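Local coordinates for protein 4-alpha-glucanotransferase (Corynebacterium glutamicum, PDB 5B68) that belongs to the amylomaltases, enzymes built on a TIM barrel, and carries a beta-sandwich domain near its N-terminus, at residues P414-G417 and G422-W425; V470-R473 and A478-T481; T21-A26 and H461-F466; V36-A41 and P407-G412. All coordinates share one frame; numbering follows the deposited sequence.

Interactions 1, 2 and 4 meet in one antiparallel sheet and interaction 3 lies beside it, so the four illustrate how contact chemistry follows position in a fold. Interaction 2, buried, is the one with direct hydrogen bonds across its two segments, between backbones of the strand pair. Interaction 1 closes another strand connection of that sheet, at the surface, by close approach of glycine and proline. Interaction 4 lays an N-terminal helix on the sheet through alanine methyls and an isoleucine, partly buried and bridged by water. Interaction 3, also superficial, is slightest: one tyrosine reaches a histidine and a leucine beyond a barrel strand. Interactions 1 and 3 touch through Asp416, Tyr23 and Lys24.

Interaction 1: residues P414-G417 and G422-W425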
loop_
_atom_site.group_PDB
_atom_site.type_symbol
_atom_site.label_atom_id
_atom_site.label_comp_id
_atom_site.label_asym_id
_atom_site.label_seq_id
_atom_site.Cartn_x
_atom_site.Cartn_y
_atom_site.Cartn_z
ATOM N N PRO A 414 8.316 -15.242 -6.652
ATOM C CA PRO A 414 8.931 -16.393 -7.294
ATOM C C PRO A 414 7.822 -17.435 -7.546
ATOM O O PRO A 414 6.729 -17.315 -6.952
ATOM C CB PRO A 414 9.930 -16.931 -6.264
ATOM C CG PRO A 414 9.455 -16.391 -4.954
ATOM C CD PRO A 414 8.661 -15.126 -5.233
ATOM N N PRO A 415 8.162 -18.483 -8.263
ATOM C CA PRO A 415 7.199 -19.498 -8.661
ATOM C C PRO A 415 6.550 -20.156 -7.457
ATOM O O PRO A 415 7.117 -20.272 -6.388
ATOM C CB PRO A 415 8.054 -20.485 -9.436
ATOM C CG PRO A 415 9.104 -19.639 -10.047
ATOM C CD PRO A 415 9.378 -18.529 -9.080
ATOM N N ASP A 416 5.309 -20.547 -7.686
ATOM C CA ASP A 416 4.290 -20.838 -6.703
ATOM C C ASP A 416 3.771 -22.211 -7.016
ATOM O O ASP A 416 4.021 -22.718 -8.102
ATOM C CB ASP A 416 3.128 -19.890 -6.951
ATOM C CG ASP A 416 2.680 -19.179 -5.729
ATOM O OD1 ASP A 416 3.266 -19.403 -4.658
ATOM O OD2 ASP A 416 1.727 -18.393 -5.842
ATOM N N GLY A 417 3.076 -22.838 -6.075
ATOM C CA GLY A 417 2.374 -24.050 -6.432
ATOM C C GLY A 417 1.334 -23.667 -7.469
ATOM O O GLY A 417 1.251 -24.284 -8.528
ATOM N N GLY A 422 5.648 -18.016 -11.579
ATOM C CA GLY A 422 5.790 -16.902 -10.669
ATOM C C GLY A 422 4.990 -15.735 -11.168
ATOM O O GLY A 422 4.161 -15.888 -12.032
ATOM N N GLN A 423 5.242 -14.560 -10.615
ATOM C CA GLN A 423 4.539 -13.378 -11.052
ATOM C C GLN A 423 5.461 -12.207 -11.294
ATOM O O GLN A 423 6.451 -12.047 -10.624
ATOM C CB GLN A 423 3.526 -12.959 -10.018
ATOM C CG GLN A 423 2.568 -14.041 -9.610
ATOM C CD GLN A 423 1.836 -13.673 -8.353
ATOM O OE1 GLN A 423 2.002 -14.301 -7.329
ATOM N NE2 GLN A 423 1.036 -12.633 -8.425
ATOM N N ASP A 424 5.095 -11.381 -12.255
ATOM C CA ASP A 424 5.756 -10.110 -12.454
ATOM C C ASP A 424 4.703 -9.045 -12.248
ATOM O O ASP A 424 3.761 -8.997 -12.989
ATOM C CB ASP A 424 6.278 -10.030 -13.882
ATOM C CG ASP A 424 7.021 -8.735 -14.174
ATOM O OD1 ASP A 424 7.287 -7.974 -13.244
ATOM O OD2 ASP A 424 7.349 -8.504 -15.342
ATOM N N TRP A 425 4.867 -8.195 -11.244
ATOM C CA TRP A 425 3.905 -7.136 -10.960
ATOM C C TRP A 425 4.217 -5.854 -11.715
ATOM O O TRP A 425 3.421 -4.953 -11.752
ATOM C CB TRP A 425 3.840 -6.851 -9.464
ATOM C CG TRP A 425 3.499 -8.029 -8.657
ATOM C CD1 TRP A 425 2.858 -9.124 -9.078
ATOM C CD2 TRP A 425 3.787 -8.242 -7.275
ATOM N NE1 TRP A 425 2.722 -10.016 -8.065
ATOM C CE2 TRP A 425 3.288 -9.495 -6.940
ATOM C CE3 TRP A 425 4.426 -7.497 -6.294
ATOM C CZ2 TRP A 425 3.394 -10.018 -5.667
ATOM C CZ3 TRP A 425 4.525 -8.022 -5.031
ATOM C CH2 TRP A 425 4.024 -9.269 -4.732
#
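The pyrrolidine ring of Pro415 overlaps the backbone at Gly422, with its CB 4.1 Å from Gly422 N. This is the neck of a long-looped beta hairpin: strand 409-413 runs out through the two prolines, the chain turns round, and residues 423-424 come back antiparallel beside the strand it left. Across 414-417 and 422-425 the contact is close packing, and no hydrogen bond joins the two segments. The hairpin ladder itself lies further back, where Gln423 and Trp425 make backbone bonds with Ala413 and Val411, so that packing at the neck and pairing along the strands together illustrate how a long loop is closed.

At the neck the main chains come close together. Pro414 contributes through its carbonyl carbon, while its ring is directed away and rests on Phe469 and Tyr23. Gly422 has no side chain to hold the two backbones apart, and its positive phi of 78° is a conformation that glycine adopts readily. Beyond this pair the contact becomes looser. The bond from CA to CB of Asp416 leads toward the returning segment. An unusual chi1 of -130°, off the staggered positions, puts the Asp416 carboxylate beside Tyr23 as well. The side chain of Gln423 lies about 4 Å from a bound BTB molecule that probably came from the crystallisation liquor, and which may mark a pocket at this edge of the hairpin. The closest approach of the two segments is between alpha carbons, Pro415 CA lying 3.6 Å from Gly422 CA.

Interaction 2: residues V470-R473 and A478-T481; sequences VMPR and ATGT
Val470 and Thr481 face each other as an antiparallel hydrogen-bonded pair, the first rung between strand 467-472 and the edge strand 481-484 of a four-stranded sheet. Both bonds are short, the first almost straight and the second slightly bent: Val470 N-H donates to Thr481 O at 2.8 Å (176°), and Thr481 N-H to Val470 O at 2.9 Å (162°). This end of the contact is tight. Val470 CG2, set between its own backbone N and carbonyl carbon by a chi1 of -65°, approaches Thr481 O to 3.5 Å. Beside it Gly480 passes so near that its CA stands 3.1 Å from Val470 O, an approach that the lack of a side chain makes possible.

Towards the turn the fit slackens. Of the Met471 side chain CB comes near Gly480, beside the main chain; the rest, bent at chi3, leads away to Asp424. Further out the ring of Pro472 crosses Thr479 obliquely, with its CD 3.9 Å from Thr479 OG1. That hydroxyl is engaged within the turn by Ser476 O, and its residue is partly exposed.

As a worked example of hairpin closure, the contact keeps its polar pairing in the backbone. Other groups bond outside it, Thr481 OG1 to Ala17 O and the backbone O of Thr479 to Thr34 OG1, which probably helps tie the turn and the edge strand to the N-terminal region.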
loop_
_atom_site.group_PDB
_atom_site.type_symbol
_atom_site.label_atom_id
_atom_site.label_comp_id
_atom_site.label_asym_id
_atom_site.label_seq_id
_atom_site.Cartn_x
_atom_site.Cartn_y
_atom_site.Cartn_z
ATOM N N VAL A 470 12.720 -9.519 -7.266
ATOM C CA VAL A 470 12.836 -8.737 -8.488
ATOM C C VAL A 470 13.443 -9.581 -9.599
ATOM O O VAL A 470 14.298 -10.448 -9.335
ATOM C CB VAL A 470 13.733 -7.463 -8.283
ATOM C CG1 VAL A 470 13.068 -6.519 -7.306
ATOM C CG2 VAL A 470 15.113 -7.793 -7.771
ATOM N N MET A 471 13.114 -9.222 -10.837
ATOM C CA MET A 471 13.671 -9.873 -12.000
ATOM C C MET A 471 14.139 -8.809 -12.954
ATOM O O MET A 471 13.646 -7.700 -12.912
ATOM C CB MET A 471 12.585 -10.743 -12.639
ATOM C CG MET A 471 11.439 -9.905 -13.194
ATOM S SD MET A 471 9.875 -10.780 -13.214
ATOM C CE MET A 471 9.595 -10.775 -11.436
ATOM N N PRO A 472 15.172 -9.097 -13.779
ATOM C CA PRO A 472 15.534 -8.108 -14.798
ATOM C C PRO A 472 14.295 -7.800 -15.627
ATOM O O PRO A 472 13.486 -8.693 -15.899
ATOM C CB PRO A 472 16.575 -8.847 -15.631
ATOM C CG PRO A 472 17.150 -9.842 -14.722
ATOM C CD PRO A 472 16.053 -10.292 -13.819
ATOM N N ARG A 473 14.120 -6.550 -15.985
ATOM C CA ARG A 473 12.878 -6.152 -16.572
ATOM C C ARG A 473 12.684 -6.925 -17.872
ATOM O O ARG A 473 13.610 -7.105 -18.622
ATOM C CB ARG A 473 12.863 -4.647 -16.806
ATOM C CG ARG A 473 11.490 -4.100 -17.112
ATOM C CD ARG A 473 11.399 -2.620 -16.845
ATOM N NE ARG A 473 11.147 -2.328 -15.449
ATOM C CZ ARG A 473 9.967 -2.440 -14.868
ATOM N NH1 ARG A 473 8.925 -2.844 -15.563
ATOM N NH2 ARG A 473 9.831 -2.148 -13.595
ATOM N N ALA A 478 11.028 -16.634 -12.955
ATOM C CA ALA A 478 12.010 -17.689 -12.681
ATOM C C ALA A 478 13.458 -17.216 -12.674
ATOM O O ALA A 478 14.269 -17.864 -12.061
ATOM C CB ALA A 478 11.861 -18.858 -13.714
ATOM N N THR A 479 13.765 -16.121 -13.381
ATOM C CA THR A 479 15.077 -15.524 -13.444
ATOM C C THR A 479 15.373 -14.506 -12.345
ATOM O O THR A 479 16.450 -13.939 -12.353
ATOM C CB THR A 479 15.375 -14.890 -14.805
ATOM O OG1 THR A 479 14.620 -13.684 -15.030
ATOM C CG2 THR A 479 15.050 -15.931 -15.919
ATOM N N GLY A 480 14.460 -14.321 -11.401
ATOM C CA GLY A 480 14.660 -13.296 -10.390
ATOM C C GLY A 480 15.414 -13.752 -9.168
ATOM O O GLY A 480 15.908 -14.906 -9.036
ATOM N N THR A 481 15.549 -12.779 -8.267
ATOM C CA THR A 481 16.147 -12.996 -6.985
ATOM C C THR A 481 15.664 -11.919 -6.002
ATOM O O THR A 481 14.889 -11.060 -6.409
ATOM C CB THR A 481 17.670 -13.023 -7.069
ATOM O OG1 THR A 481 18.163 -13.489 -5.830
ATOM C CG2 THR A 481 18.296 -11.691 -7.423
#

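Interaction 3: residues T21-A26 and H461-F466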
loop_
_atom_site.group_PDB
_atom_site.type_symbol
_atom_site.label_atom_id
_atom_site.label_comp_id
_atom_site.label_asym_id
_atom_site.label_seq_id
_atom_site.Cartn_x
_atom_site.Cartn_y
_atom_site.Cartn_z
ATOM N N THR A 21 14.677 -19.878 -1.490
ATOM C CA THR A 21 13.691 -20.908 -1.568
ATOM C C THR A 21 12.456 -20.262 -2.150
ATOM O O THR A 21 12.078 -19.162 -1.776
ATOM C CB THR A 21 13.386 -21.511 -0.205
ATOM O OG1 THR A 21 14.604 -21.982 0.371
ATOM C CG2 THR A 21 12.433 -22.669 -0.363
ATOM N N ASP A 22 11.859 -20.933 -3.112
ATOM C CA ASP A 22 10.686 -20.390 -3.770
ATOM C C ASP A 22 9.429 -20.575 -2.923
ATOM O O ASP A 22 9.479 -21.076 -1.803
ATOM C CB ASP A 22 10.506 -20.999 -5.156
ATOM C CG ASP A 22 10.226 -22.476 -5.108
ATOM O OD1 ASP A 22 9.960 -22.995 -4.007
ATOM O OD2 ASP A 22 10.276 -23.099 -6.175
ATOM N N TYR A 23 8.308 -20.108 -3.447
ATOM C CA TYR A 23 7.041 -20.222 -2.755
ATOM C C TYR A 23 6.503 -21.653 -2.722
ATOM O O TYR A 23 5.517 -21.929 -2.063
ATOM C CB TYR A 23 6.028 -19.234 -3.321
ATOM C CG TYR A 23 6.177 -17.830 -2.777
ATOM C CD1 TYR A 23 7.128 -17.527 -1.830
ATOM C CD2 TYR A 23 5.364 -16.811 -3.222
ATOM C CE1 TYR A 23 7.258 -16.256 -1.339
ATOM C CE2 TYR A 23 5.491 -15.533 -2.729
ATOM C CZ TYR A 23 6.442 -15.270 -1.789
ATOM O OH TYR A 23 6.564 -14.007 -1.299
ATOM N N LYS A 24 7.139 -22.555 -3.451
ATOM C CA LYS A 24 6.799 -23.966 -3.369
ATOM C C LYS A 24 7.863 -24.766 -2.618
ATOM O O LYS A 24 7.841 -25.983 -2.619
ATOM C CB LYS A 24 6.544 -24.547 -4.746
ATOM C CG LYS A 24 7.794 -24.815 -5.545
ATOM C CD LYS A 24 7.454 -25.030 -7.000
ATOM C CE LYS A 24 6.602 -23.898 -7.527
ATOM N NZ LYS A 24 6.328 -24.045 -8.975
ATOM N N GLY A 25 8.807 -24.070 -1.998
ATOM C CA GLY A 25 9.789 -24.708 -1.142
ATOM C C GLY A 25 11.010 -25.344 -1.783
ATOM O O GLY A 25 11.735 -26.090 -1.135
ATOM N N ALA A 26 11.209 -25.076 -3.065
ATOM C CA ALA A 26 12.386 -25.506 -3.817
ATOM C C ALA A 26 13.645 -24.633 -3.590
ATOM O O ALA A 26 13.523 -23.435 -3.385
ATOM C CB ALA A 26 12.034 -25.552 -5.289
ATOM N N HIS A 461 1.687 -6.363 0.827
ATOM C CA HIS A 461 3.016 -6.948 0.696
ATOM C C HIS A 461 4.045 -6.395 1.697
ATOM O O HIS A 461 5.032 -5.820 1.316
ATOM C CB HIS A 461 3.539 -6.809 -0.724
ATOM C CG HIS A 461 4.626 -7.779 -1.055
ATOM N ND1 HIS A 461 4.450 -9.141 -0.983
ATOM C CD2 HIS A 461 5.905 -7.589 -1.451
ATOM C CE1 HIS A 461 5.571 -9.745 -1.325
ATOM N NE2 HIS A 461 6.467 -8.826 -1.614
ATOM N N VAL A 462 3.756 -6.535 2.974
ATOM C CA VAL A 462 4.581 -5.937 4.010
ATOM C C VAL A 462 5.999 -6.501 4.002
ATOM O O VAL A 462 6.924 -5.863 4.434
ATOM C CB VAL A 462 3.952 -6.056 5.388
ATOM C CG1 VAL A 462 4.030 -7.471 5.888
ATOM C CG2 VAL A 462 4.597 -5.069 6.339
ATOM N N LEU A 463 6.154 -7.726 3.525
ATOM C CA LEU A 463 7.528 -8.306 3.389
ATOM C C LEU A 463 8.517 -7.431 2.602
ATOM O O LEU A 463 9.720 -7.502 2.855
ATOM C CB LEU A 463 7.458 -9.701 2.814
ATOM C CG LEU A 463 8.778 -10.472 2.762
ATOM C CD1 LEU A 463 9.410 -10.777 4.114
ATOM C CD2 LEU A 463 8.595 -11.736 1.905
ATOM N N GLY A 464 7.974 -6.604 1.696
ATOM C CA GLY A 464 8.684 -5.588 0.937
ATOM C C GLY A 464 9.358 -4.521 1.752
ATOM O O GLY A 464 10.161 -3.746 1.205
ATOM N N LEU A 465 9.060 -4.436 3.033
ATOM C CA LEU A 465 9.817 -3.553 3.928
ATOM C C LEU A 465 11.178 -4.204 4.238
ATOM O O LEU A 465 12.070 -3.530 4.798
ATOM C CB LEU A 465 9.031 -3.294 5.185
ATOM C CG LEU A 465 7.634 -2.625 5.021
ATOM C CD1 LEU A 465 6.969 -2.604 6.391
ATOM C CD2 LEU A 465 7.707 -1.230 4.524
ATOM N N PHE A 466 11.304 -5.529 3.986
ATOM C CA PHE A 466 12.488 -6.300 4.262
ATOM C C PHE A 466 13.278 -6.625 3.003
ATOM O O PHE A 466 14.497 -6.543 2.992
ATOM C CB PHE A 466 12.122 -7.584 5.034
ATOM C CG PHE A 466 11.435 -7.308 6.362
ATOM C CD1 PHE A 466 10.086 -7.006 6.406
ATOM C CD2 PHE A 466 12.159 -7.323 7.546
ATOM C CE1 PHE A 466 9.464 -6.762 7.607
ATOM C CE2 PHE A 466 11.549 -7.054 8.734
ATOM C CZ PHE A 466 10.174 -6.739 8.773
#
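Tyr23 touches His461 and Leu463 with its phenol oxygen alone. Tyr23 OH approaches the edge of the imidazole near the ring plane, 4.4 Å from His461 CE1. On the Leu463 side the same atom, Tyr23 OH, lies 4.4 Å from Leu463 CD2. At this distance the touch is light, and no hydrogen bond is formed.

The second shell explains why the three meet. Tyr23 occupies a type I turn from Asp22 to Gly25, which links the short strands 19-21 and 27-29. Asp22 OD1 sits inside this turn: it accepts the amide of Ala26 at 2.6 Å, from above the carboxylate plane, and it also accepts that of Lys24 in a weak bond of the Asx-turn kind. The backbone pair Asp22 N to Ala26 O closes the loop's base.

On the other segment, residues 462-465 form a 3-10 turn, begun by the bond from Gly464 N to His461 O. Leu463, whose CG is anti to its backbone N (chi1 -174°), extends from it toward the tyrosine. His461 is held by its N on Glu508 OE2 and by an edge-to-face meeting with Trp425; a bound BTB, probably from the crystallisation liquor, lies about 4 Å from its side chain.

His461 and Glu508 come just after the neighbouring barrel strands 456-459 and 504-507. Loops at these C-terminal strand ends form the rim on which TIM-barrel enzymes characteristically build their active sites, and here an N-terminal turn reaches that rim.

Interaction 4: residues V36-A41 and P407-G412; sequences VKILRA and PDASVG
Ala41 and Ala409 point their methyl groups at one another, CB to CB 4.3 Å, where helix 32-41 lies against strand 409-413. This is helix-on-sheet packing, and the two alanines illustrate how small side chains let a helix settle close to a strand. The Ala41 methyl has a second neighbour in Asp408 CB, at 3.9 Å; Asp408 is the loop residue just before the strand, and its CA is 5.1 Å from Ala41 CA.

One helical turn earlier Ile38 adds a second contact. Both of its torsions are near -60° (chi1 -63°, chi2 -55°), and this fold of the chain brings CD1 over the Ala409 methyl at 4.3 Å; the same side chain also rests on Val470 and Pro472 of the next strand. Ala409 is thus met by two helix residues three positions apart. Strand alternation sends the following residue the other way, and Ser410 OG is bonded to Asp424 OD1 instead.

Asp408 is exposed at the border. Its CG lies beside the backbone N, anti to the carbonyl carbon, and its carboxylate stays well short of the arginine on the helix: Asp408 OD2 is 6.4 Å from Arg40 NH1, so attraction between them could act only at long range. Arg473, at the neighbouring strand's end, bonds to Pro407 O. The polar link across the contact is a single water, which donates to Ala41 O at 2.8 Å and accepts from Asp408 N at 2.9 Å.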
loop_
_atom_site.group_PDB
_atom_site.type_symbol
_atom_site.label_atom_id
_atom_site.label_comp_id
_atom_site.label_asym_id
_atom_site.label_seq_id
_atom_site.Cartn_x
_atom_site.Cartn_y
_atom_site.Cartn_z
ATOM N N VAL A 36 24.504 -10.437 -12.312
ATOM C CA VAL A 36 25.057 -9.339 -13.074
ATOM C C VAL A 36 23.986 -8.355 -13.469
ATOM O O VAL A 36 24.221 -7.126 -13.383
ATOM C CB VAL A 36 25.865 -9.887 -14.305
ATOM C CG1 VAL A 36 26.261 -8.784 -15.238
ATOM C CG2 VAL A 36 27.097 -10.660 -13.836
ATOM N N LYS A 37 22.837 -8.824 -13.954
ATOM C CA LYS A 37 21.813 -7.877 -14.452
ATOM C C LYS A 37 21.168 -7.083 -13.288
ATOM O O LYS A 37 20.867 -5.925 -13.428
ATOM C CB LYS A 37 20.713 -8.595 -15.226
ATOM C CG LYS A 37 21.230 -8.997 -16.589
ATOM C CD LYS A 37 20.296 -9.957 -17.290
ATOM C CE LYS A 37 20.688 -10.038 -18.766
ATOM N NZ LYS A 37 20.043 -11.271 -19.348
ATOM N N ILE A 38 21.002 -7.719 -12.146
ATOM C CA ILE A 38 20.447 -7.011 -10.982
ATOM C C ILE A 38 21.507 -6.047 -10.438
ATOM O O ILE A 38 21.176 -4.924 -10.163
ATOM C CB ILE A 38 19.965 -7.978 -9.888
ATOM C CG1 ILE A 38 18.825 -8.828 -10.457
ATOM C CG2 ILE A 38 19.474 -7.197 -8.636
ATOM C CD1 ILE A 38 17.691 -8.027 -11.015
ATOM N N LEU A 39 22.768 -6.448 -10.379
ATOM C CA LEU A 39 23.832 -5.488 -9.984
ATOM C C LEU A 39 23.887 -4.260 -10.896
ATOM O O LEU A 39 23.978 -3.139 -10.430
ATOM C CB LEU A 39 25.166 -6.185 -9.915
ATOM C CG LEU A 39 25.256 -7.115 -8.706
ATOM C CD1 LEU A 39 26.413 -8.108 -8.831
ATOM C CD2 LEU A 39 25.485 -6.332 -7.424
ATOM N N ARG A 40 23.776 -4.485 -12.189
ATOM C CA ARG A 40 23.738 -3.382 -13.156
ATOM C C ARG A 40 22.501 -2.501 -13.009
ATOM O O ARG A 40 22.632 -1.242 -13.032
ATOM C CB ARG A 40 23.841 -3.943 -14.568
ATOM C CG ARG A 40 25.232 -4.443 -14.956
ATOM C CD ARG A 40 25.278 -5.139 -16.343
ATOM N NE ARG A 40 24.656 -4.328 -17.380
ATOM C CZ ARG A 40 25.098 -3.140 -17.821
ATOM N NH1 ARG A 40 24.406 -2.511 -18.771
ATOM N NH2 ARG A 40 26.199 -2.547 -17.341
ATOM N N ALA A 41 21.346 -3.136 -12.702
ATOM C CA ALA A 41 20.124 -2.378 -12.395
ATOM C C ALA A 41 20.323 -1.493 -11.154
ATOM O O ALA A 41 19.731 -0.432 -11.021
ATOM C CB ALA A 41 18.966 -3.355 -12.221
ATOM N N PRO A 407 14.927 1.106 -12.109
ATOM C CA PRO A 407 13.916 0.759 -13.095
ATOM C C PRO A 407 14.242 -0.409 -14.052
ATOM O O PRO A 407 13.313 -0.951 -14.651
ATOM C CB PRO A 407 13.708 2.104 -13.878
ATOM C CG PRO A 407 14.972 2.850 -13.670
ATOM C CD PRO A 407 15.377 2.511 -12.272
ATOM N N ASP A 408 15.490 -0.872 -14.120
ATOM C CA ASP A 408 15.772 -2.058 -14.941
ATOM C C ASP A 408 15.456 -3.361 -14.255
ATOM O O ASP A 408 15.694 -4.423 -14.809
ATOM C CB ASP A 408 17.210 -2.003 -15.418
ATOM C CG ASP A 408 17.455 -0.886 -16.459
ATOM O OD1 ASP A 408 16.515 -0.326 -16.995
ATOM O OD2 ASP A 408 18.608 -0.613 -16.785
ATOM N N ALA A 409 14.920 -3.303 -13.035
ATOM C CA ALA A 409 14.395 -4.477 -12.351
ATOM C C ALA A 409 12.875 -4.280 -12.250
ATOM O O ALA A 409 12.336 -3.135 -12.271
ATOM C CB ALA A 409 15.012 -4.633 -10.941
ATOM N N SER A 410 12.197 -5.399 -12.086
ATOM C CA SER A 410 10.769 -5.413 -11.991
ATOM C C SER A 410 10.397 -6.283 -10.773
ATOM O O SER A 410 10.914 -7.388 -10.594
ATOM C CB SER A 410 10.168 -5.923 -13.343
ATOM O OG SER A 410 8.779 -5.747 -13.293
ATOM N N VAL A 411 9.503 -5.809 -9.964
ATOM C CA VAL A 411 9.040 -6.504 -8.725
ATOM C C VAL A 411 8.032 -7.598 -9.008
ATOM O O VAL A 411 7.164 -7.439 -9.839
ATOM C CB VAL A 411 8.409 -5.534 -7.705
ATOM C CG1 VAL A 411 7.964 -6.272 -6.444
ATOM C CG2 VAL A 411 9.387 -4.467 -7.316
ATOM N N GLY A 412 8.149 -8.699 -8.269
ATOM C CA GLY A 412 7.163 -9.766 -8.429
ATOM C C GLY A 412 7.243 -10.801 -7.355
ATOM O O GLY A 412 7.466 -10.481 -6.184
HETATM O O HOH W 1 17.787 0.385 -12.915
#